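Local coordinates for protein inosine-uridine nucleoside N-ribohydrolase (Xanthomonas oryzae pv. oryzae, PDB 4KL0) that binds calcium and belongs to the inosine-uridine nucleoside hydrolase family, so that it may hydrolyse N-glycosyl bonds, although its function as a bacterial effector remains unestablished, at residues A[14-17]-A[18-21]; A[120-123]-A[124-128]; A[222-225]-A[226-230]; A[247-250]-A[251-255]. One frame throughout, in Å; residues are numbered along the deposited sequence.

Interaction 1: residues A[14-17]-A[18-21]; sequences AVLR and ELRL
Leu16 and Arg20, one helical turn apart, pass across each other at a slant, with the leucine branches against the flat end of the arginine. Leu16 CD2 sits over the centre of one guanidinium face, 4.0 Å above its plane, and Leu16 CG is 4.0 Å from Arg20 NE. The arginine reaches this position with its chain extended from CG to NE; on the way Arg20 CD passes 3.5 Å from Leu16 O. The leucine turns CG anti to its backbone nitrogen (chi1 177°), which lays both methyls along the arginine. Arg20 NH2 forms a salt bridge with Asp55, which Leu16 also touches, so the apolar cover lies on a guanidinium already held by a carboxylate.

Both residues belong to the amphipathic helix 10-20, near the start of the chain, ahead of the first strand of the Rossmann-like core. Its i to i+4 bonds include Arg20 N to Leu16 O at 3.0 Å and Leu19 N to Val15 O, also 3.0 Å. The last of them, Leu21 N to Arg17 O, is weak at 3.4 Å.

The buried side is made by Val15, Leu16 and Leu19. Leu16 CD1 lies 4.4 Å from Leu19 CD2, a loose methyl contact between two leucines that both meet helix 358-372, at Leu368 and Leu364. Glu18 stretches out, extended beyond CG, along another side of the helix. Glu18 OE1 passes 4.3 Å from Val15 CG2, while OE2 forms a salt bridge with Lys360 of that same C-terminal helix.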
loop_
_atom_site.group_PDB
_atom_site.type_symbol
_atom_site.label_atom_id
_atom_site.label_comp_id
_atom_site.label_asym_id
_atom_site.label_seq_id
_atom_site.Cartn_x
_atom_site.Cartn_y
_atom_site.Cartn_z
ATOM N N ALA A 14 -4.302 -8.124 -22.785
ATOM C CA ALA A 14 -5.282 -7.122 -23.236
ATOM C C ALA A 14 -5.593 -6.005 -22.252
ATOM O O ALA A 14 -5.833 -4.845 -22.629
ATOM C CB ALA A 14 -6.599 -7.808 -23.654
ATOM N N VAL A 15 -5.616 -6.327 -20.962
ATOM C CA VAL A 15 -5.949 -5.281 -20.027
ATOM C C VAL A 15 -4.766 -4.308 -19.878
ATOM O O VAL A 15 -4.964 -3.141 -19.673
ATOM C CB VAL A 15 -6.418 -5.803 -18.641
ATOM C CG1 VAL A 15 -5.273 -6.265 -17.843
ATOM C CG2 VAL A 15 -7.111 -4.709 -17.884
ATOM N N LEU A 16 -3.552 -4.815 -20.065
ATOM C CA LEU A 16 -2.378 -3.973 -19.948
ATOM C C LEU A 16 -2.232 -3.102 -21.207
ATOM O O LEU A 16 -1.896 -1.918 -21.115
ATOM C CB LEU A 16 -1.133 -4.813 -19.670
ATOM C CG LEU A 16 0.139 -3.987 -19.613
ATOM C CD1 LEU A 16 0.118 -3.012 -18.425
ATOM C CD2 LEU A 16 1.313 -4.982 -19.488
ATOM N N ARG A 17 -2.542 -3.659 -22.368
ATOM C CA ARG A 17 -2.632 -2.834 -23.585
ATOM C C ARG A 17 -3.634 -1.686 -23.419
ATOM O O ARG A 17 -3.375 -0.516 -23.787
ATOM C CB ARG A 17 -3.080 -3.725 -24.743
ATOM C CG ARG A 17 -3.071 -3.080 -26.115
ATOM C CD ARG A 17 -3.337 -4.169 -27.155
ATOM N NE ARG A 17 -2.304 -5.205 -27.120
ATOM C CZ ARG A 17 -2.513 -6.491 -26.815
ATOM N NH1 ARG A 17 -3.748 -6.948 -26.554
ATOM N NH2 ARG A 17 -1.485 -7.330 -26.778
ATOM N N GLU A 18 -4.791 -2.001 -22.858
ATOM C CA GLU A 18 -5.811 -0.998 -22.611
ATOM C C GLU A 18 -5.363 0.097 -21.645
ATOM O O GLU A 18 -5.619 1.291 -21.846
ATOM C CB GLU A 18 -7.107 -1.666 -22.111
ATOM C CG GLU A 18 -8.210 -0.648 -21.796
ATOM C CD GLU A 18 -9.449 -1.261 -21.107
ATOM O OE1 GLU A 18 -9.451 -2.497 -20.806
ATOM O OE2 GLU A 18 -10.425 -0.489 -20.886
ATOM N N LEU A 19 -4.704 -0.286 -20.553
ATOM C CA LEU A 19 -4.213 0.735 -19.644
ATOM C C LEU A 19 -3.204 1.630 -20.369
ATOM O O LEU A 19 -3.160 2.850 -20.150
ATOM C CB LEU A 19 -3.538 0.093 -18.432
ATOM C CG LEU A 19 -2.788 1.074 -17.538
ATOM C CD1 LEU A 19 -3.679 2.159 -16.899
ATOM C CD2 LEU A 19 -2.033 0.319 -16.470
ATOM N N ARG A 20 -2.404 1.015 -21.233
ATOM C CA ARG A 20 -1.332 1.747 -21.895
ATOM C C ARG A 20 -1.847 2.853 -22.834
ATOM O O ARG A 20 -1.106 3.771 -23.174
ATOM C CB ARG A 20 -0.374 0.793 -22.624
ATOM C CG ARG A 20 0.750 0.249 -21.677
ATOM C CD ARG A 20 1.294 -1.053 -22.127
ATOM N NE ARG A 20 2.541 -1.368 -21.432
ATOM C CZ ARG A 20 3.335 -2.356 -21.822
ATOM N NH1 ARG A 20 2.980 -3.113 -22.861
ATOM N NH2 ARG A 20 4.474 -2.590 -21.187
ATOM N N LEU A 21 -3.112 2.798 -23.240
ATOM C CA LEU A 21 -3.664 3.900 -24.031
ATOM C C LEU A 21 -3.783 5.199 -23.233
ATOM O O LEU A 21 -3.970 6.288 -23.827
ATOM C CB LEU A 21 -5.047 3.534 -24.586
ATOM C CG LEU A 21 -5.048 2.323 -25.510
ATOM C CD1 LEU A 21 -6.488 1.807 -25.674
ATOM C CD2 LEU A 21 -4.400 2.685 -26.857
#

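Interaction 2: residues A[120-123]-A[124-128]; sequences LRAA and PDAVH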
loop_
_atom_site.group_PDB
_atom_site.type_symbol
_atom_site.label_atom_id
_atom_site.label_comp_id
_atom_site.label_asym_id
_atom_site.label_seq_id
_atom_site.Cartn_x
_atom_site.Cartn_y
_atom_site.Cartn_z
ATOM N N LEU A 120 15.901 -10.759 2.420
ATOM C CA LEU A 120 15.776 -9.792 1.348
ATOM C C LEU A 120 16.352 -8.425 1.725
ATOM O O LEU A 120 16.428 -7.535 0.884
ATOM C CB LEU A 120 14.321 -9.676 0.852
ATOM C CG LEU A 120 13.799 -10.840 -0.004
ATOM C CD1 LEU A 120 12.501 -10.447 -0.704
ATOM C CD2 LEU A 120 14.818 -11.210 -1.028
ATOM N N ARG A 121 16.779 -8.243 2.975
ATOM C CA ARG A 121 17.214 -6.925 3.408
ATOM C C ARG A 121 18.495 -6.463 2.711
ATOM O O ARG A 121 19.468 -7.234 2.603
ATOM C CB ARG A 121 17.467 -6.912 4.903
ATOM C CG ARG A 121 16.171 -6.967 5.732
ATOM C CD ARG A 121 16.508 -7.079 7.200
ATOM N NE ARG A 121 16.995 -8.414 7.513
ATOM C CZ ARG A 121 17.191 -8.881 8.746
ATOM N NH1 ARG A 121 16.947 -8.113 9.836
ATOM N NH2 ARG A 121 17.617 -10.141 8.881
ATOM N N ALA A 122 18.505 -5.216 2.251
ATOM C CA ALA A 122 19.744 -4.592 1.775
ATOM C C ALA A 122 20.575 -4.317 3.032
ATOM O O ALA A 122 20.075 -4.456 4.165
ATOM C CB ALA A 122 19.457 -3.313 1.059
ATOM N N ALA A 123 21.839 -3.940 2.862
ATOM C CA ALA A 123 22.667 -3.516 4.008
ATOM C C ALA A 123 22.126 -2.232 4.684
ATOM O O ALA A 123 21.500 -1.389 4.009
ATOM C CB ALA A 123 24.110 -3.299 3.552
ATOM N N PRO A 124 22.380 -2.069 6.014
ATOM C CA PRO A 124 21.879 -0.951 6.825
ATOM C C PRO A 124 22.273 0.383 6.246
ATOM O O PRO A 124 21.471 1.325 6.204
ATOM C CB PRO A 124 22.578 -1.159 8.173
ATOM C CG PRO A 124 22.734 -2.620 8.276
ATOM C CD PRO A 124 23.070 -3.062 6.861
ATOM N N ASP A 125 23.492 0.463 5.730
ATOM C CA ASP A 125 23.959 1.725 5.165
ATOM C C ASP A 125 23.384 2.016 3.755
ATOM O O ASP A 125 23.651 3.079 3.175
ATOM C CB ASP A 125 25.510 1.823 5.242
ATOM C CG ASP A 125 26.046 1.968 6.719
ATOM O OD1 ASP A 125 25.529 2.843 7.490
ATOM O OD2 ASP A 125 26.979 1.185 7.109
ATOM N N ALA A 126 22.546 1.113 3.216
ATOM C CA ALA A 126 21.847 1.417 1.956
ATOM C C ALA A 126 20.576 2.269 2.118
ATOM O O ALA A 126 20.035 2.746 1.120
ATOM C CB ALA A 126 21.514 0.137 1.182
ATOM N N VAL A 127 20.112 2.454 3.356
ATOM C CA VAL A 127 18.929 3.268 3.626
ATOM C C VAL A 127 19.288 4.491 4.497
ATOM O O VAL A 127 20.317 4.494 5.213
ATOM C CB VAL A 127 17.821 2.395 4.251
ATOM C CG1 VAL A 127 17.572 1.162 3.337
ATOM C CG2 VAL A 127 18.225 1.948 5.586
ATOM N N HIS A 128 18.447 5.516 4.433
ATOM C CA HIS A 128 18.748 6.828 5.020
ATOM C C HIS A 128 17.999 6.975 6.361
ATOM O O HIS A 128 16.997 6.308 6.582
ATOM C CB HIS A 128 18.389 7.912 4.016
ATOM C CG HIS A 128 19.171 7.829 2.743
ATOM N ND1 HIS A 128 20.450 8.337 2.621
ATOM C CD2 HIS A 128 18.859 7.301 1.533
ATOM C CE1 HIS A 128 20.890 8.126 1.391
ATOM N NE2 HIS A 128 19.949 7.493 0.709
#
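The methyl of Ala122 rests against that of Ala126, with CB to CB 4.0 Å, the two groups meeting tip to tip across a tight bend of the chain. Both CA-CB bonds point toward the opposite side of the bend. Ala126 CB also lies 3.2 Å from Ala123 O, so this methyl borders the carbonyl at the heart of the bend as well as the other alanine.

That carbonyl takes the one hydrogen bond between the two segments. Ala126 N reaches Ala123 O at 2.8 Å, and although the N-H points well at the oxygen (155°), the nitrogen stands above the carbonyl plane, 52° out of it. This i to i+3 bond closes the short 3-10 turn 124-126, set in the long connection between helices 104-110 and 133-141 of the hydrolase-family fold. Val127 N follows with a weak bond to Pro124 O at 3.4 Å.

Pro124 opens the turn. Having no N-H to give, it suits a first position, where a backbone donor would find no acceptor within the turn. Pro124 CD is pressed to 3.5 Å from Ala123 CB, tighter than an ordinary carbon contact, as the proline ring follows directly on an extended residue. The bend lies at the surface against helix 70-86: Ala122 is joined to Gln78 by a backbone hydrogen bond, and the Pro124 ring touches the side chain of the same Gln78. On leaving the turn the chain runs to strand 93-96, where His128 makes backbone hydrogen bonds with Val94 and Arg96.

Interaction 3: residues A[222-225]-A[226-230]; sequences RILT and KEAAY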
loop_
_atom_site.group_PDB
_atom_site.type_symbol
_atom_site.label_atom_id
_atom_site.label_comp_id
_atom_site.label_asym_id
_atom_site.label_seq_id
_atom_site.Cartn_x
_atom_site.Cartn_y
_atom_site.Cartn_z
ATOM N N ARG A 222 -7.969 11.404 -1.196
ATOM C CA ARG A 222 -8.763 10.313 -1.701
ATOM C C ARG A 222 -8.511 9.128 -0.765
ATOM O O ARG A 222 -7.352 8.772 -0.565
ATOM C CB ARG A 222 -8.356 9.923 -3.118
ATOM C CG ARG A 222 -9.207 8.801 -3.708
ATOM C CD ARG A 222 -8.864 8.601 -5.194
ATOM N NE ARG A 222 -9.387 9.759 -5.900
ATOM C CZ ARG A 222 -9.236 9.959 -7.201
ATOM N NH1 ARG A 222 -8.586 9.054 -7.936
ATOM N NH2 ARG A 222 -9.758 11.040 -7.756
ATOM N N ILE A 223 -9.567 8.617 -0.148
ATOM C CA ILE A 223 -9.415 7.646 0.959
ATOM C C ILE A 223 -10.027 6.338 0.497
ATOM O O ILE A 223 -11.241 6.236 0.183
ATOM C CB ILE A 223 -10.125 8.059 2.243
ATOM C CG1 ILE A 223 -9.779 9.468 2.768
ATOM C CG2 ILE A 223 -9.816 7.008 3.351
ATOM C CD1 ILE A 223 -8.391 9.647 3.162
ATOM N N LEU A 224 -9.197 5.315 0.414
ATOM C CA LEU A 224 -9.678 4.014 -0.032
ATOM C C LEU A 224 -9.823 3.152 1.210
ATOM O O LEU A 224 -8.928 3.143 2.057
ATOM C CB LEU A 224 -8.639 3.330 -0.935
ATOM C CG LEU A 224 -9.126 2.026 -1.596
ATOM C CD1 LEU A 224 -8.806 2.015 -3.058
ATOM C CD2 LEU A 224 -8.546 0.708 -0.879
ATOM N N THR A 225 -10.911 2.424 1.327
ATOM C CA THR A 225 -11.222 1.755 2.590
ATOM C C THR A 225 -11.176 0.236 2.383
ATOM O O THR A 225 -11.123 -0.308 1.249
ATOM C CB THR A 225 -12.630 2.135 3.044
ATOM O OG1 THR A 225 -13.571 1.567 2.133
ATOM C CG2 THR A 225 -12.781 3.615 3.031
ATOM N N LYS A 226 -11.183 -0.512 3.465
ATOM C CA LYS A 226 -11.039 -1.958 3.335
ATOM C C LYS A 226 -12.169 -2.608 2.487
ATOM O O LYS A 226 -11.937 -3.613 1.836
ATOM C CB LYS A 226 -10.950 -2.602 4.742
ATOM C CG LYS A 226 -12.212 -2.369 5.569
ATOM C CD LYS A 226 -12.007 -2.722 7.035
ATOM C CE LYS A 226 -13.349 -2.615 7.801
ATOM N NZ LYS A 226 -13.311 -3.492 9.024
ATOM N N GLU A 227 -13.375 -2.008 2.493
ATOM C CA GLU A 227 -14.487 -2.537 1.683
ATOM C C GLU A 227 -14.228 -2.543 0.172
ATOM O O GLU A 227 -14.750 -3.414 -0.574
ATOM C CB GLU A 227 -15.782 -1.784 2.037
ATOM C CG GLU A 227 -16.254 -2.132 3.460
ATOM C CD GLU A 227 -15.601 -1.268 4.536
ATOM O OE1 GLU A 227 -14.925 -0.244 4.191
ATOM O OE2 GLU A 227 -15.773 -1.609 5.740
ATOM N N ALA A 228 -13.412 -1.593 -0.281
ATOM C CA ALA A 228 -13.008 -1.513 -1.686
ATOM C C ALA A 228 -12.179 -2.743 -2.024
ATOM O O ALA A 228 -12.326 -3.333 -3.089
ATOM C CB ALA A 228 -12.206 -0.242 -1.926
ATOM N N ALA A 229 -11.288 -3.154 -1.114
ATOM C CA ALA A 229 -10.490 -4.353 -1.400
ATOM C C ALA A 229 -11.276 -5.663 -1.423
ATOM O O ALA A 229 -10.965 -6.577 -2.219
ATOM C CB ALA A 229 -9.299 -4.483 -0.428
ATOM N N TYR A 230 -12.284 -5.788 -0.542
ATOM C CA TYR A 230 -13.058 -7.024 -0.473
ATOM C C TYR A 230 -13.632 -7.320 -1.852
ATOM O O TYR A 230 -13.638 -8.464 -2.337
ATOM C CB TYR A 230 -14.211 -6.893 0.552
ATOM C CG TYR A 230 -13.783 -6.616 1.979
ATOM C CD1 TYR A 230 -12.517 -6.904 2.425
ATOM C CD2 TYR A 230 -14.680 -6.071 2.905
ATOM C CE1 TYR A 230 -12.138 -6.655 3.767
ATOM C CE2 TYR A 230 -14.308 -5.803 4.225
ATOM C CZ TYR A 230 -13.047 -6.099 4.648
ATOM O OH TYR A 230 -12.723 -5.854 5.970
HETATM O O HOH W 1 -16.241 1.846 2.924
#
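Thr225 links strand 221-224 of the central Rossmann-like sheet to helix 226-231, where it occupies the N-cap position, and its side chain leans over the first turn. Thr225 CB stands 3.5 Å from Glu227 OE1. Farther out, OG1 lies between the backbone nitrogen and the carbonyl carbon (chi1 68°), which turns the hydroxyl toward the glutamate. There a water joins the two side chains, 2.8 Å from Thr225 OG1 and 2.8 Å from Glu227 OE1, to which it donates. The glutamate meets this bridge by folding back at chi2 (86°), so its carboxylate returns toward the start of its own helix. Thr225 OG1 has in addition a weak hydrogen bond to Val350 O of the neighbouring strand.

The backbone of the same threonine closes the turn: Ala228 N donates to Thr225 O at 3.0 Å from above the carbonyl plane. Leu224 packs its CG 3.8 Å from Ala228 CB, and both side chains touch Val350, while Leu224 also meets Thr321 on the helix that carries the calcium ligand Asp318. Tyr230 folds back over the turn, so that Lys226 O sits over the centre of its ring, 3.4 Å above the plane.

Interaction 4: residues A[247-250]-A[251-255]; sequences HPVG and EYLRD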
loop_
_atom_site.group_PDB
_atom_site.type_symbol
_atom_site.label_atom_id
_atom_site.label_comp_id
_atom_site.label_asym_id
_atom_site.label_seq_id
_atom_site.Cartn_x
_atom_site.Cartn_y
_atom_site.Cartn_z
ATOM N N HIS A 247 11.175 -15.632 -9.519
ATOM C CA HIS A 247 11.656 -14.298 -9.139
ATOM C C HIS A 247 11.653 -14.227 -7.614
ATOM O O HIS A 247 10.655 -14.606 -6.995
ATOM C CB HIS A 247 10.760 -13.182 -9.701
ATOM C CG HIS A 247 11.370 -11.817 -9.610
ATOM N ND1 HIS A 247 11.656 -11.204 -8.400
ATOM C CD2 HIS A 247 11.723 -10.933 -10.575
ATOM C CE1 HIS A 247 12.182 -10.010 -8.636
ATOM N NE2 HIS A 247 12.210 -9.818 -9.950
ATOM N N PRO A 248 12.761 -13.748 -6.998
ATOM C CA PRO A 248 12.782 -13.766 -5.515
ATOM C C PRO A 248 11.655 -12.934 -4.886
ATOM O O PRO A 248 11.223 -13.262 -3.787
ATOM C CB PRO A 248 14.137 -13.131 -5.151
ATOM C CG PRO A 248 14.585 -12.410 -6.423
ATOM C CD PRO A 248 14.045 -13.278 -7.553
ATOM N N VAL A 249 11.204 -11.877 -5.565
ATOM C CA VAL A 249 10.171 -11.060 -4.941
ATOM C C VAL A 249 8.846 -11.755 -5.077
ATOM O O VAL A 249 8.015 -11.750 -4.173
ATOM C CB VAL A 249 10.142 -9.647 -5.554
ATOM C CG1 VAL A 249 8.933 -8.872 -5.037
ATOM C CG2 VAL A 249 11.475 -8.924 -5.220
ATOM N N GLY A 250 8.647 -12.431 -6.220
ATOM C CA GLY A 250 7.459 -13.265 -6.365
ATOM C C GLY A 250 7.370 -14.435 -5.373
ATOM O O GLY A 250 6.297 -14.691 -4.824
ATOM N N GLU A 251 8.488 -15.141 -5.145
ATOM C CA GLU A 251 8.501 -16.240 -4.194
ATOM C C GLU A 251 8.307 -15.680 -2.773
ATOM O O GLU A 251 7.593 -16.268 -1.970
ATOM C CB GLU A 251 9.834 -17.011 -4.242
ATOM C CG GLU A 251 10.054 -17.742 -5.594
ATOM C CD GLU A 251 11.406 -18.436 -5.663
ATOM O OE1 GLU A 251 12.329 -17.994 -4.927
ATOM O OE2 GLU A 251 11.538 -19.444 -6.436
ATOM N N TYR A 252 8.964 -14.575 -2.454
ATOM C CA TYR A 252 8.677 -13.932 -1.150
ATOM C C TYR A 252 7.177 -13.676 -0.960
ATOM O O TYR A 252 6.616 -14.002 0.109
ATOM C CB TYR A 252 9.472 -12.629 -0.986
ATOM C CG TYR A 252 8.950 -11.655 0.068
ATOM C CD1 TYR A 252 8.093 -10.609 -0.309
ATOM C CD2 TYR A 252 9.222 -11.837 1.413
ATOM C CE1 TYR A 252 7.586 -9.728 0.630
ATOM C CE2 TYR A 252 8.729 -10.954 2.362
ATOM C CZ TYR A 252 7.890 -9.919 1.967
ATOM O OH TYR A 252 7.378 -9.052 2.916
ATOM N N LEU A 253 6.520 -13.085 -1.965
ATOM C CA LEU A 253 5.109 -12.725 -1.778
ATOM C C LEU A 253 4.269 -13.974 -1.596
ATOM O O LEU A 253 3.408 -14.040 -0.724
ATOM C CB LEU A 253 4.548 -11.937 -2.960
ATOM C CG LEU A 253 5.101 -10.503 -2.981
ATOM C CD1 LEU A 253 4.762 -9.848 -4.327
ATOM C CD2 LEU A 253 4.517 -9.703 -1.770
ATOM N N ARG A 254 4.476 -14.991 -2.449
ATOM C CA ARG A 254 3.675 -16.181 -2.278
ATOM C C ARG A 254 3.938 -16.828 -0.908
ATOM O O ARG A 254 2.999 -17.219 -0.230
ATOM C CB ARG A 254 3.966 -17.140 -3.450
ATOM C CG ARG A 254 3.138 -18.462 -3.373
ATOM C CD ARG A 254 3.799 -19.590 -2.543
ATOM N NE ARG A 254 5.258 -19.682 -2.692
ATOM C CZ ARG A 254 5.871 -20.272 -3.710
ATOM N NH1 ARG A 254 5.144 -20.818 -4.666
ATOM N NH2 ARG A 254 7.205 -20.288 -3.786
ATOM N N ASP A 255 5.204 -16.901 -0.504
ATOM C CA ASP A 255 5.545 -17.552 0.764
ATOM C C ASP A 255 4.976 -16.760 1.953
ATOM O O ASP A 255 4.399 -17.361 2.875
ATOM C CB ASP A 255 7.044 -17.738 0.933
ATOM C CG ASP A 255 7.620 -18.774 -0.036
ATOM O OD1 ASP A 255 6.825 -19.483 -0.706
ATOM O OD2 ASP A 255 8.870 -18.840 -0.097
#
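His247 gives helix 248-269 two acceptors at its start. Its ring ND1 takes the N-H of Val249, with N to ND1 2.9 Å and the donor in the ring plane, 4° out of it, consistent with no proton on ND1. Its carbonyl oxygen, His247 O, receives Glu251 N at 2.9 Å. Glu251 CG lies 3.5 Å from His247 O.

This is an N-cap: His247 precedes the helix, and the imidazole serves a first-turn N-H that has no carbonyl partner within the helix. Regular i to i+4 bonds follow, from Tyr252 N to Pro248 O, Leu253 N to Val249 O and Arg254 N to Gly250 O, the last at 3.0 Å.

Tyr252 directs CG anti to its backbone nitrogen (chi1 161°), which brings the ring edge near Val249 O, with Tyr252 CD1 4.0 Å away. Its OH is satisfied by Asn37. On the buried side Val249 CG1 lies 4.3 Å from Leu253 CD1, and both residues pack on helix 41-54. Arg254 bends at chi2 and chi3 so that NE forms a salt bridge with Asp255 OD1, a very short contact whose detail is doubtful, while NH1 forms another with Glu240 of helix 236-243.

Overall arrangement
The four contacts follow one another along the chain, and the only pair that touches is interaction 2 with interaction 4: Leu120 CD1 packs 3.7 Å from Tyr252 CB, joining the connection after helix 104-110 to helix 248-269. Interactions 2 and 3 lie on opposite sides of the chain's centre, their centres 32 Å apart. Two contacts approach the calcium ion from different parts of the fold: the side chains of Tyr252 in interaction 4 and Leu224 in interaction 3 lie about 10 and 11 Å from it. Interaction 1 lies away from this site, its centre about 22 Å from the centre of the chain, with its nearest atoms about 12 Å from those of interaction 3.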